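Local coordinates for leucine aminopeptidase 2 (Saccharomyces cerevisiae, PDB 2XQ0), which acts as a zinc-dependent aminopeptidase that prefers di- and tripeptides and, in vitro, also shows low epoxide hydrolase activity, including on leukotriene A4, at residues V200-Y205 with Y257-Y262; P221-Y226 with K245-A250; E251-E256 with E409-I414; E302-W307 with R332-A337. All blocks are in the same frame, centred on the assembly; numbering follows the deposited sequence.

Contact 1. Residues V200-Y205 with Y257-Y262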
# COMPACT_ATOMS: atom_id res chain seq x y z
N VAL A 200 -3.16 -7.25 20.20
CA VAL A 200 -2.00 -6.37 20.04
C VAL A 200 -2.52 -4.98 19.73
O VAL A 200 -3.37 -4.84 18.86
CB VAL A 200 -1.12 -6.83 18.84
CG1 VAL A 200 0.04 -5.85 18.62
CG2 VAL A 200 -0.62 -8.24 19.04
N PRO A 201 -2.05 -3.93 20.47
CA PRO A 201 -2.63 -2.60 20.22
C PRO A 201 -2.36 -2.13 18.79
O PRO A 201 -1.25 -2.33 18.29
CB PRO A 201 -1.89 -1.69 21.21
CG PRO A 201 -1.29 -2.58 22.23
CD PRO A 201 -1.10 -3.93 21.59
N ILE A 202 -3.36 -1.54 18.14
CA ILE A 202 -3.20 -1.05 16.77
C ILE A 202 -3.78 0.36 16.56
O ILE A 202 -4.66 0.78 17.30
CB ILE A 202 -3.80 -2.05 15.73
CG1 ILE A 202 -5.30 -2.32 15.96
CG2 ILE A 202 -3.00 -3.38 15.73
CD1 ILE A 202 -6.01 -2.93 14.72
N PRO A 203 -3.23 1.11 15.58
CA PRO A 203 -3.81 2.40 15.17
C PRO A 203 -5.12 2.17 14.39
O PRO A 203 -5.31 1.10 13.79
CB PRO A 203 -2.74 2.99 14.25
CG PRO A 203 -2.01 1.82 13.70
CD PRO A 203 -2.05 0.76 14.77
N ALA A 204 -6.01 3.15 14.39
CA ALA A 204 -7.29 3.03 13.69
C ALA A 204 -7.13 2.74 12.19
O ALA A 204 -8.00 2.11 11.59
CB ALA A 204 -8.15 4.29 13.90
N TYR A 205 -6.05 3.22 11.59
CA TYR A 205 -5.95 3.14 10.13
C TYR A 205 -5.74 1.68 9.69
O TYR A 205 -5.92 1.36 8.54
CB TYR A 205 -4.86 4.06 9.57
CG TYR A 205 -3.45 3.53 9.71
CD1 TYR A 205 -2.95 2.58 8.83
CD2 TYR A 205 -2.62 3.99 10.71
CE1 TYR A 205 -1.67 2.11 8.95
CE2 TYR A 205 -1.33 3.52 10.85
CZ TYR A 205 -0.86 2.58 9.97
OH TYR A 205 0.41 2.10 10.10
N TYR A 257 6.98 -13.99 14.88
CA TYR A 257 5.78 -13.25 14.46
C TYR A 257 4.81 -13.40 15.62
O TYR A 257 4.51 -14.52 16.01
CB TYR A 257 5.25 -13.90 13.19
CG TYR A 257 3.90 -13.44 12.67
CD1 TYR A 257 3.79 -12.30 11.87
CD2 TYR A 257 2.75 -14.18 12.92
CE1 TYR A 257 2.55 -11.89 11.36
CE2 TYR A 257 1.51 -13.78 12.42
CZ TYR A 257 1.42 -12.65 11.64
OH TYR A 257 0.19 -12.26 11.13
N GLU A 258 4.32 -12.31 16.18
CA GLU A 258 3.54 -12.44 17.41
C GLU A 258 2.03 -12.23 17.26
O GLU A 258 1.31 -12.20 18.26
CB GLU A 258 4.10 -11.51 18.49
CG GLU A 258 3.86 -10.05 18.21
CD GLU A 258 4.73 -9.14 19.07
OE1 GLU A 258 5.88 -8.86 18.65
OE2 GLU A 258 4.27 -8.69 20.15
N TRP A 259 1.55 -12.10 16.03
CA TRP A 259 0.13 -11.83 15.78
C TRP A 259 -0.76 -13.08 15.69
O TRP A 259 -1.97 -12.97 15.49
CB TRP A 259 -0.02 -10.98 14.51
CG TRP A 259 0.76 -9.69 14.56
CD1 TRP A 259 2.09 -9.52 14.32
CD2 TRP A 259 0.24 -8.38 14.86
NE1 TRP A 259 2.44 -8.20 14.47
CE2 TRP A 259 1.32 -7.48 14.80
CE3 TRP A 259 -1.02 -7.89 15.20
CZ2 TRP A 259 1.17 -6.12 15.05
CZ3 TRP A 259 -1.18 -6.52 15.44
CH2 TRP A 259 -0.09 -5.66 15.37
N GLY A 260 -0.17 -14.26 15.80
CA GLY A 260 -0.95 -15.49 15.72
C GLY A 260 -1.09 -15.99 14.29
O GLY A 260 -0.21 -16.65 13.76
N THR A 261 -2.22 -15.68 13.66
CA THR A 261 -2.44 -16.13 12.31
C THR A 261 -1.94 -15.08 11.34
O THR A 261 -1.82 -13.90 11.69
CB THR A 261 -3.93 -16.36 12.05
OG1 THR A 261 -4.63 -15.13 12.30
CG2 THR A 261 -4.47 -17.45 12.97
N TYR A 262 -1.60 -15.52 10.13
CA TYR A 262 -1.37 -14.62 9.01
C TYR A 262 -2.31 -15.02 7.86
O TYR A 262 -2.03 -15.96 7.10
CB TYR A 262 0.08 -14.64 8.53
CG TYR A 262 0.26 -13.62 7.43
CD1 TYR A 262 0.48 -12.28 7.73
CD2 TYR A 262 0.11 -13.97 6.10
CE1 TYR A 262 0.61 -11.33 6.72
CE2 TYR A 262 0.23 -13.03 5.08
CZ TYR A 262 0.48 -11.72 5.39
OH TYR A 262 0.59 -10.79 4.38

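Contact 2. Residues P221-Y226 with K245-A250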
# COMPACT_ATOMS: atom_id res chain seq x y z
N PRO A 221 0.21 -23.71 7.88
CA PRO A 221 -0.08 -24.10 9.27
C PRO A 221 -0.67 -22.98 10.11
O PRO A 221 -1.35 -23.23 11.10
CB PRO A 221 1.29 -24.53 9.82
CG PRO A 221 2.28 -23.85 8.94
CD PRO A 221 1.65 -23.80 7.57
N ARG A 222 -0.44 -21.73 9.73
CA ARG A 222 -1.07 -20.65 10.47
C ARG A 222 -1.67 -19.62 9.52
O ARG A 222 -1.79 -18.45 9.87
CB ARG A 222 -0.09 -19.99 11.45
CG ARG A 222 1.18 -19.53 10.78
CD ARG A 222 2.20 -19.00 11.78
NE ARG A 222 3.56 -19.18 11.26
CZ ARG A 222 4.65 -18.69 11.83
NH1 ARG A 222 4.56 -17.99 12.95
NH2 ARG A 222 5.83 -18.92 11.28
N SER A 223 -2.09 -20.07 8.34
CA SER A 223 -2.56 -19.17 7.30
C SER A 223 -3.77 -19.69 6.54
O SER A 223 -3.82 -20.84 6.14
CB SER A 223 -1.43 -18.86 6.31
OG SER A 223 -0.37 -18.18 6.96
N THR A 224 -4.73 -18.82 6.32
CA THR A 224 -5.92 -19.19 5.59
C THR A 224 -6.17 -18.13 4.55
O THR A 224 -5.94 -16.96 4.81
CB THR A 224 -7.12 -19.23 6.54
OG1 THR A 224 -6.83 -20.12 7.63
CG2 THR A 224 -8.37 -19.68 5.81
N VAL A 225 -6.63 -18.51 3.38
CA VAL A 225 -7.06 -17.49 2.41
C VAL A 225 -8.59 -17.40 2.34
O VAL A 225 -9.28 -18.42 2.44
CB VAL A 225 -6.45 -17.73 1.01
CG1 VAL A 225 -6.91 -19.08 0.43
CG2 VAL A 225 -6.81 -16.58 0.07
N TYR A 226 -9.09 -16.17 2.21
CA TYR A 226 -10.53 -15.89 2.10
C TYR A 226 -10.78 -15.25 0.74
O TYR A 226 -10.01 -14.43 0.30
CB TYR A 226 -10.98 -14.94 3.21
CG TYR A 226 -10.93 -15.55 4.58
CD1 TYR A 226 -12.05 -16.16 5.12
CD2 TYR A 226 -9.76 -15.53 5.34
CE1 TYR A 226 -12.02 -16.74 6.37
CE2 TYR A 226 -9.72 -16.11 6.60
CZ TYR A 226 -10.85 -16.71 7.11
OH TYR A 226 -10.84 -17.30 8.36
N LYS A 245 6.85 -20.24 4.13
CA LYS A 245 8.25 -19.96 3.87
C LYS A 245 8.58 -18.47 4.06
O LYS A 245 9.59 -18.13 4.66
CB LYS A 245 8.63 -20.44 2.47
CG LYS A 245 10.03 -20.09 2.02
CD LYS A 245 10.37 -20.82 0.72
CE LYS A 245 9.33 -20.56 -0.35
NZ LYS A 245 9.30 -21.64 -1.40
N PHE A 246 7.72 -17.58 3.55
CA PHE A 246 7.90 -16.15 3.77
C PHE A 246 7.86 -15.82 5.26
O PHE A 246 8.70 -15.05 5.77
CB PHE A 246 6.80 -15.34 3.08
CG PHE A 246 6.99 -15.20 1.61
CD1 PHE A 246 8.18 -15.53 1.00
CD2 PHE A 246 5.94 -14.74 0.81
CE1 PHE A 246 8.33 -15.40 -0.38
CE2 PHE A 246 6.09 -14.61 -0.56
CZ PHE A 246 7.29 -14.94 -1.15
N ILE A 247 6.89 -16.37 5.98
CA ILE A 247 6.80 -16.02 7.38
C ILE A 247 8.07 -16.42 8.11
O ILE A 247 8.67 -15.60 8.80
CB ILE A 247 5.57 -16.61 8.10
CG1 ILE A 247 4.29 -16.16 7.41
CG2 ILE A 247 5.54 -16.11 9.56
CD1 ILE A 247 3.04 -16.76 8.03
N GLN A 248 8.50 -17.66 7.92
CA GLN A 248 9.69 -18.20 8.61
C GLN A 248 10.96 -17.46 8.21
O GLN A 248 11.86 -17.27 9.02
CB GLN A 248 9.83 -19.71 8.37
CG GLN A 248 8.82 -20.58 9.13
CD GLN A 248 8.89 -22.05 8.73
OE1 GLN A 248 9.93 -22.51 8.23
NE2 GLN A 248 7.80 -22.78 8.92
N THR A 249 11.02 -17.02 6.96
CA THR A 249 12.13 -16.19 6.52
C THR A 249 12.19 -14.83 7.25
O THR A 249 13.25 -14.40 7.72
CB THR A 249 12.10 -15.97 5.00
OG1 THR A 249 12.21 -17.24 4.34
CG2 THR A 249 13.28 -15.08 4.59
N ALA A 250 11.05 -14.15 7.34
CA ALA A 250 10.98 -12.89 8.07
C ALA A 250 11.34 -13.05 9.53
O ALA A 250 12.04 -12.21 10.11
CB ALA A 250 9.58 -12.28 7.94

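Contact 3. Residues E251-E256 with E409-I414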
# COMPACT_ATOMS: atom_id res chain seq x y z
N GLU A 251 10.84 -14.11 10.14
CA GLU A 251 11.09 -14.39 11.54
C GLU A 251 12.59 -14.60 11.84
O GLU A 251 13.06 -14.23 12.90
CB GLU A 251 10.30 -15.61 12.00
CG GLU A 251 8.80 -15.37 12.20
CD GLU A 251 8.06 -16.63 12.67
OE1 GLU A 251 8.26 -17.72 12.07
OE2 GLU A 251 7.25 -16.54 13.62
N LYS A 252 13.31 -15.20 10.90
CA LYS A 252 14.74 -15.43 11.09
C LYS A 252 15.50 -14.11 11.00
O LYS A 252 16.46 -13.89 11.73
CB LYS A 252 15.27 -16.42 10.05
CG LYS A 252 16.77 -16.66 10.14
CD LYS A 252 17.26 -17.80 9.24
CE LYS A 252 18.73 -18.12 9.53
NZ LYS A 252 19.37 -18.86 8.41
N ILE A 253 15.09 -13.24 10.08
CA ILE A 253 15.76 -11.95 9.92
C ILE A 253 15.47 -11.07 11.14
O ILE A 253 16.38 -10.44 11.70
CB ILE A 253 15.33 -11.24 8.62
CG1 ILE A 253 15.85 -11.99 7.39
CG2 ILE A 253 15.80 -9.79 8.62
CD1 ILE A 253 14.96 -11.85 6.15
N ILE A 254 14.21 -11.05 11.56
CA ILE A 254 13.81 -10.21 12.69
C ILE A 254 13.62 -11.07 13.94
O ILE A 254 14.60 -11.46 14.57
CB ILE A 254 12.55 -9.41 12.35
CG1 ILE A 254 12.66 -8.88 10.91
CG2 ILE A 254 12.34 -8.24 13.33
CD1 ILE A 254 11.40 -8.15 10.44
N PHE A 255 12.38 -11.35 14.30
CA PHE A 255 12.10 -12.29 15.38
C PHE A 255 10.68 -12.85 15.25
O PHE A 255 9.95 -12.45 14.37
CB PHE A 255 12.35 -11.66 16.76
CG PHE A 255 11.69 -10.32 16.94
CD1 PHE A 255 12.46 -9.18 17.18
CD2 PHE A 255 10.31 -10.20 16.92
CE1 PHE A 255 11.86 -7.94 17.37
CE2 PHE A 255 9.70 -8.95 17.10
CZ PHE A 255 10.48 -7.82 17.33
N GLU A 256 10.30 -13.74 16.16
CA GLU A 256 9.02 -14.43 16.06
C GLU A 256 7.87 -13.50 15.73
O GLU A 256 7.79 -12.37 16.22
CB GLU A 256 8.71 -15.21 17.34
CG GLU A 256 7.55 -16.19 17.19
CD GLU A 256 6.97 -16.66 18.52
OE1 GLU A 256 6.80 -15.82 19.44
OE2 GLU A 256 6.65 -17.87 18.63
N GLU A 409 26.10 -7.19 10.48
CA GLU A 409 26.31 -6.12 11.45
C GLU A 409 25.03 -5.32 11.74
O GLU A 409 24.86 -4.74 12.81
CB GLU A 409 27.37 -5.15 10.93
CG GLU A 409 28.76 -5.74 10.83
CD GLU A 409 29.35 -6.07 12.19
OE1 GLU A 409 29.74 -7.23 12.41
OE2 GLU A 409 29.41 -5.16 13.06
N PHE A 410 24.13 -5.31 10.76
CA PHE A 410 22.94 -4.45 10.83
C PHE A 410 21.78 -5.19 11.48
O PHE A 410 20.95 -4.59 12.17
CB PHE A 410 22.58 -4.01 9.41
CG PHE A 410 21.62 -2.85 9.34
CD1 PHE A 410 21.87 -1.67 10.03
CD2 PHE A 410 20.49 -2.93 8.54
CE1 PHE A 410 20.98 -0.60 9.94
CE2 PHE A 410 19.60 -1.88 8.47
CZ PHE A 410 19.86 -0.71 9.17
N ASP A 411 21.71 -6.50 11.27
CA ASP A 411 20.58 -7.27 11.77
C ASP A 411 20.38 -7.18 13.29
O ASP A 411 19.24 -7.18 13.76
CB ASP A 411 20.65 -8.73 11.29
CG ASP A 411 20.28 -8.88 9.82
OD1 ASP A 411 20.15 -7.83 9.13
OD2 ASP A 411 20.11 -10.03 9.34
N PRO A 412 21.47 -7.08 14.06
CA PRO A 412 21.30 -6.87 15.50
C PRO A 412 20.58 -5.55 15.81
O PRO A 412 19.75 -5.50 16.72
CB PRO A 412 22.74 -6.81 16.02
CG PRO A 412 23.49 -7.67 15.06
CD PRO A 412 22.87 -7.40 13.72
N PHE A 413 20.90 -4.50 15.06
CA PHE A 413 20.18 -3.24 15.21
C PHE A 413 18.69 -3.39 14.87
O PHE A 413 17.81 -2.91 15.58
CB PHE A 413 20.78 -2.13 14.35
CG PHE A 413 19.92 -0.89 14.31
CD1 PHE A 413 19.84 -0.05 15.42
CD2 PHE A 413 19.17 -0.57 13.18
CE1 PHE A 413 19.04 1.09 15.39
CE2 PHE A 413 18.37 0.56 13.15
CZ PHE A 413 18.31 1.40 14.27
N ILE A 414 18.40 -4.05 13.75
CA ILE A 414 17.03 -4.27 13.32
C ILE A 414 16.19 -4.92 14.43
O ILE A 414 15.09 -4.48 14.75
CB ILE A 414 17.02 -5.14 12.06
CG1 ILE A 414 17.64 -4.37 10.89
CG2 ILE A 414 15.62 -5.60 11.71
CD1 ILE A 414 17.67 -5.18 9.60

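Contact 4. Residues E302-W307 with R332-A337. With ZN (zinc ion), chain C; BES (2-(3-amino-2-hydroxy-4-phenyl-butyrylamino)-4-methyl-pentanoic acid), chain B.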
# COMPACT_ATOMS: atom_id res chain seq x y z
N GLU A 302 3.31 -7.01 2.44
CA GLU A 302 2.31 -6.90 3.49
C GLU A 302 2.76 -7.66 4.73
O GLU A 302 2.48 -7.26 5.86
CB GLU A 302 0.97 -7.47 3.05
CG GLU A 302 0.47 -6.98 1.69
CD GLU A 302 0.35 -5.48 1.63
OE1 GLU A 302 0.31 -4.94 0.51
OE2 GLU A 302 0.30 -4.84 2.71
N LEU A 303 3.44 -8.78 4.53
CA LEU A 303 3.94 -9.55 5.67
C LEU A 303 4.96 -8.76 6.48
O LEU A 303 4.95 -8.81 7.69
CB LEU A 303 4.61 -10.83 5.18
CG LEU A 303 5.40 -11.59 6.25
CD1 LEU A 303 4.45 -12.11 7.32
CD2 LEU A 303 6.14 -12.75 5.58
N ALA A 304 5.89 -8.08 5.80
CA ALA A 304 6.91 -7.32 6.53
C ALA A 304 6.27 -6.20 7.37
O ALA A 304 6.78 -5.85 8.45
CB ALA A 304 7.96 -6.76 5.58
N HIS A 305 5.15 -5.65 6.90
CA HIS A 305 4.41 -4.64 7.66
C HIS A 305 4.06 -5.12 9.07
O HIS A 305 3.94 -4.32 10.01
CB HIS A 305 3.12 -4.24 6.94
CG HIS A 305 3.29 -3.08 6.01
ND1 HIS A 305 3.83 -1.88 6.42
CD2 HIS A 305 2.97 -2.94 4.70
CE1 HIS A 305 3.86 -1.05 5.39
NE2 HIS A 305 3.35 -1.67 4.34
N SER A 306 3.93 -6.43 9.22
CA SER A 306 3.59 -6.97 10.55
C SER A 306 4.55 -6.38 11.57
O SER A 306 4.14 -6.03 12.68
CB SER A 306 3.67 -8.50 10.56
OG SER A 306 2.72 -9.03 9.66
N TRP A 307 5.81 -6.24 11.18
CA TRP A 307 6.80 -5.55 12.01
C TRP A 307 6.83 -4.02 11.80
O TRP A 307 6.60 -3.25 12.74
CB TRP A 307 8.19 -6.16 11.81
CG TRP A 307 8.31 -7.57 12.32
CD1 TRP A 307 8.74 -7.95 13.57
CD2 TRP A 307 8.00 -8.78 11.62
NE1 TRP A 307 8.70 -9.32 13.68
CE2 TRP A 307 8.26 -9.85 12.50
CE3 TRP A 307 7.52 -9.06 10.34
CZ2 TRP A 307 8.06 -11.18 12.14
CZ3 TRP A 307 7.32 -10.39 9.97
CH2 TRP A 307 7.60 -11.43 10.88
N ARG A 332 12.63 -6.77 0.69
CA ARG A 332 13.77 -7.12 -0.13
C ARG A 332 14.79 -8.02 0.59
O ARG A 332 15.42 -8.83 -0.05
CB ARG A 332 14.39 -5.89 -0.79
CG ARG A 332 13.44 -5.28 -1.82
CD ARG A 332 13.98 -4.05 -2.47
NE ARG A 332 12.98 -3.55 -3.41
CZ ARG A 332 12.83 -2.27 -3.75
NH1 ARG A 332 13.63 -1.34 -3.23
NH2 ARG A 332 11.88 -1.93 -4.59
N ARG A 333 14.90 -7.90 1.91
CA ARG A 333 15.69 -8.90 2.66
C ARG A 333 15.06 -10.31 2.58
O ARG A 333 15.75 -11.33 2.45
CB ARG A 333 15.85 -8.46 4.12
CG ARG A 333 16.78 -7.25 4.33
CD ARG A 333 18.26 -7.57 4.01
NE ARG A 333 18.71 -8.73 4.77
CZ ARG A 333 19.13 -8.68 6.03
NH1 ARG A 333 19.18 -7.52 6.68
NH2 ARG A 333 19.50 -9.79 6.65
N ILE A 334 13.73 -10.39 2.64
CA ILE A 334 13.04 -11.68 2.55
C ILE A 334 13.31 -12.34 1.21
O ILE A 334 13.77 -13.49 1.14
CB ILE A 334 11.53 -11.55 2.81
CG1 ILE A 334 11.29 -11.20 4.29
CG2 ILE A 334 10.79 -12.82 2.45
CD1 ILE A 334 9.90 -10.59 4.55
N ILE A 335 13.08 -11.61 0.12
CA ILE A 335 13.27 -12.19 -1.19
C ILE A 335 14.75 -12.46 -1.45
O ILE A 335 15.10 -13.39 -2.17
CB ILE A 335 12.65 -11.33 -2.34
CG1 ILE A 335 13.56 -10.18 -2.74
CG2 ILE A 335 11.23 -10.86 -1.99
CD1 ILE A 335 12.96 -9.23 -3.78
N GLY A 336 15.62 -11.66 -0.86
CA GLY A 336 17.04 -11.90 -1.02
C GLY A 336 17.46 -13.17 -0.30
O GLY A 336 18.30 -13.92 -0.79
N ALA A 337 16.86 -13.42 0.85
CA ALA A 337 17.23 -14.59 1.63
C ALA A 337 16.75 -15.86 0.94
O ALA A 337 17.36 -16.91 1.06
CB ALA A 337 16.65 -14.51 3.01
ZN ZN C . 3.30 -0.95 2.42
N2 BES B . -1.07 0.09 2.85
C1 BES B . -0.18 0.28 1.72
C6 BES B . -0.92 0.95 0.57
C7 BES B . -1.36 2.34 0.97
C8 BES B . -0.46 3.19 1.61
C12 BES B . -2.66 2.76 0.73
C9 BES B . -0.86 4.47 1.99
C11 BES B . -3.06 4.04 1.12
C10 BES B . -2.16 4.89 1.75
C2 BES B . 0.40 -1.06 1.26
O2 BES B . 1.10 -1.80 2.27
C3 BES B . 1.33 -0.77 0.13
O3 BES B . 2.43 -0.23 0.32
N1 BES B . 0.80 -1.15 -1.02
C4 BES B . 1.36 -1.04 -2.35
C13 BES B . 1.96 -2.42 -2.60
C14 BES B . 3.42 -2.37 -3.03
C15 BES B . 4.09 -3.70 -2.74
C16 BES B . 4.17 -1.22 -2.36
C5 BES B . 0.20 -0.83 -3.29
O1 BES B . 0.40 -0.24 -4.37
O4 BES B . -0.92 -1.26 -2.94

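Contact 1. Residues V200-Y205 with Y257-Y262
V200 and I202 come at the indole of W259 from two directions, one over a face and one at the rim. The face contact is a CH-pi interaction: V200 CG1 sits 3.7 Å from the centroid of the W259 six-membered ring, 30° off the ring normal. CG1 is anti to the backbone N (chi1 176°), which lays the methyl over the benzo end of the indole, and the fit is tight, with V200 CB 3.4 Å from W259 CZ3. The edge contact is purely apolar: I202 CG2 meets W259 CZ3 at 3.6 Å, near the ring plane. Polar bonds shape the loop that presents the indole. Y257 OH donates to T261 O at 2.7 Å, tilted 33° from the carbonyl plane, and the Y257 ring has W259 N over one face. Beyond these segments, W259 O accepts from N280 ND2, and W259 NE1 makes a weak bond to S306 O on helix 297-311. A loop tryptophan thus packs against the corner at V200, just after strand 193-199, illustrating how the N-terminal beta domain of an M1 peptidase meets its zinc-bearing catalytic domain.

Contact 2. Residues P221-Y226 with K245-A250
R222 NH2 is gripped by two carboxylates, E251 OE1 and E244 OE2, both through salt bridges, while I247 packs against the same guanidinium from above. I247 CG2 lies over one face, offset toward the rim, 3.3 Å from R222 NH2 and 3.5 Å from R222 CZ. At the edge of the group, near its plane, Q248 CG approaches R222 NH2 at 4.0 Å. The arginine reaches this far because its chain is extended from CG to NE (chi2 -175°), carrying the charge from just ahead of the strand out to the helix flank. Q248 turns its own amide to E244 through NE2, and so shares one of the arginine's acceptors. A methionine in place of R222 would probably leave E251 and E244 without their common cation and I247 CG2 without the flat surface it covers. Closer to the sheet, I247 CD1 comes within 3.8 Å of S223 OG, a hydroxyl already engaged with Y262 O in the loop leading to strand 264-266. The helix has its own doubly used acceptor: K245 O takes T249 N at 2.9 Å and T249 OG1 at 2.8 Å from opposite faces of the carbonyl plane. Strand 223-227 runs parallel to the adjacent strand 264-266, and helix 243-253 belongs to the connection between them, a beta-alpha-beta crossover whose helix packs through I247 on R222 and S223, where the first strand begins, within the mixed sheet of the thermolysin-like catalytic domain.

Contact 3. Residues E251-E256 with E409-I414
I254 and I414 make the apolar half of this contact, in which the end of helix 243-253 and the residue after it lie against helix 407-420. Their touch is light, 4.5 Å from I254 CG1 to I414 CG2. With chi1 of I414 at -67°, CG2 stands anti to the backbone N and is the branch turned to I254. Neighbours complete the packing: W307 and L330 lie against I254, while W326 and Y329 lie against I414. I253 makes the other touch, equally light, its CG2 4.4 Å from D411 OD2, a methyl beside a carboxylate with no polar bond between them. This buried side contrasts with the outer one, where the exposed K252, P412 and E409 take no part, and E409 pairs instead with K442. I254 is the first residue to leave helical angles, and I253 O accepts a hydrogen bond from R415 NE of helix 407-420. The chemistry is therefore divided: one touch is apolar, the other sets a methyl beside a carboxylate, and polar links come from R415 and R333. D411 is buried, and its charge is met by R333 through a salt bridge, so the carboxylate probably stays ionised despite the isoleucine methyl beside it.

Contact 4. Residues E302-W307 with R332-A337
I334 is the residue of 332-337 that meets the zinc helix, its CD1 lying 4.4 Å from A304 CB and 4.5 Å from L303 CD2, so that one methyl serves both partners. Taken in order, R332 comes first and pairs with E391 in a salt bridge, and R333 has its polar partners elsewhere too. I334 follows and carries the whole touch, with chi2 at 160° extending CD1 toward the facing helix. After G336 the segment finishes at A337, against T249. The other side of segment 302-307 is catalytic. There H305 NE2 binds zinc at 2.0 Å, as the second histidine of the HExxH motif, with H301 and E324 the other protein ligands. Bestatin chelates the metal through its O2 and O3 atoms, and E302, the proton acceptor, bends at chi2 to bring OE2 3.2 Å from bestatin O2. Replacing E302 with a glutamine would probably leave bestatin O2 facing a neutral amide instead of the carboxylate, and deprive the site of its proton acceptor. Around I334, helix 321-339 thus backs the zinc helix 297-311, while nearer its start the same helix supplies E324 to the metal; helix 243-253 touches both through F246 on L303 and A250 on I334, and helix 407-420 reaches W307 and R333.

How the contacts relate
The four contacts step outward from one zinc helix. Contacts 3 and 4 are closest, with centres 11 Å apart, and are joined at D411 OD1 and R333 NH1 (2.7 Å). Contact 2 lies 12 Å from contact 4, centre to centre, and shares helix 243-253 with contact 3. E251 of contact 3 links three contacts, with its OE1 2.8 Å from R222 NH2 of contact 2 and its OE2 2.9 Å from Y257 N of contact 1. Contact 4 alone carries zinc and inhibitor ligands; in contact 1 the I202 side chain stays about 13 Å from bestatin, and in contact 3 that of I254 lies about 13 Å from the zinc.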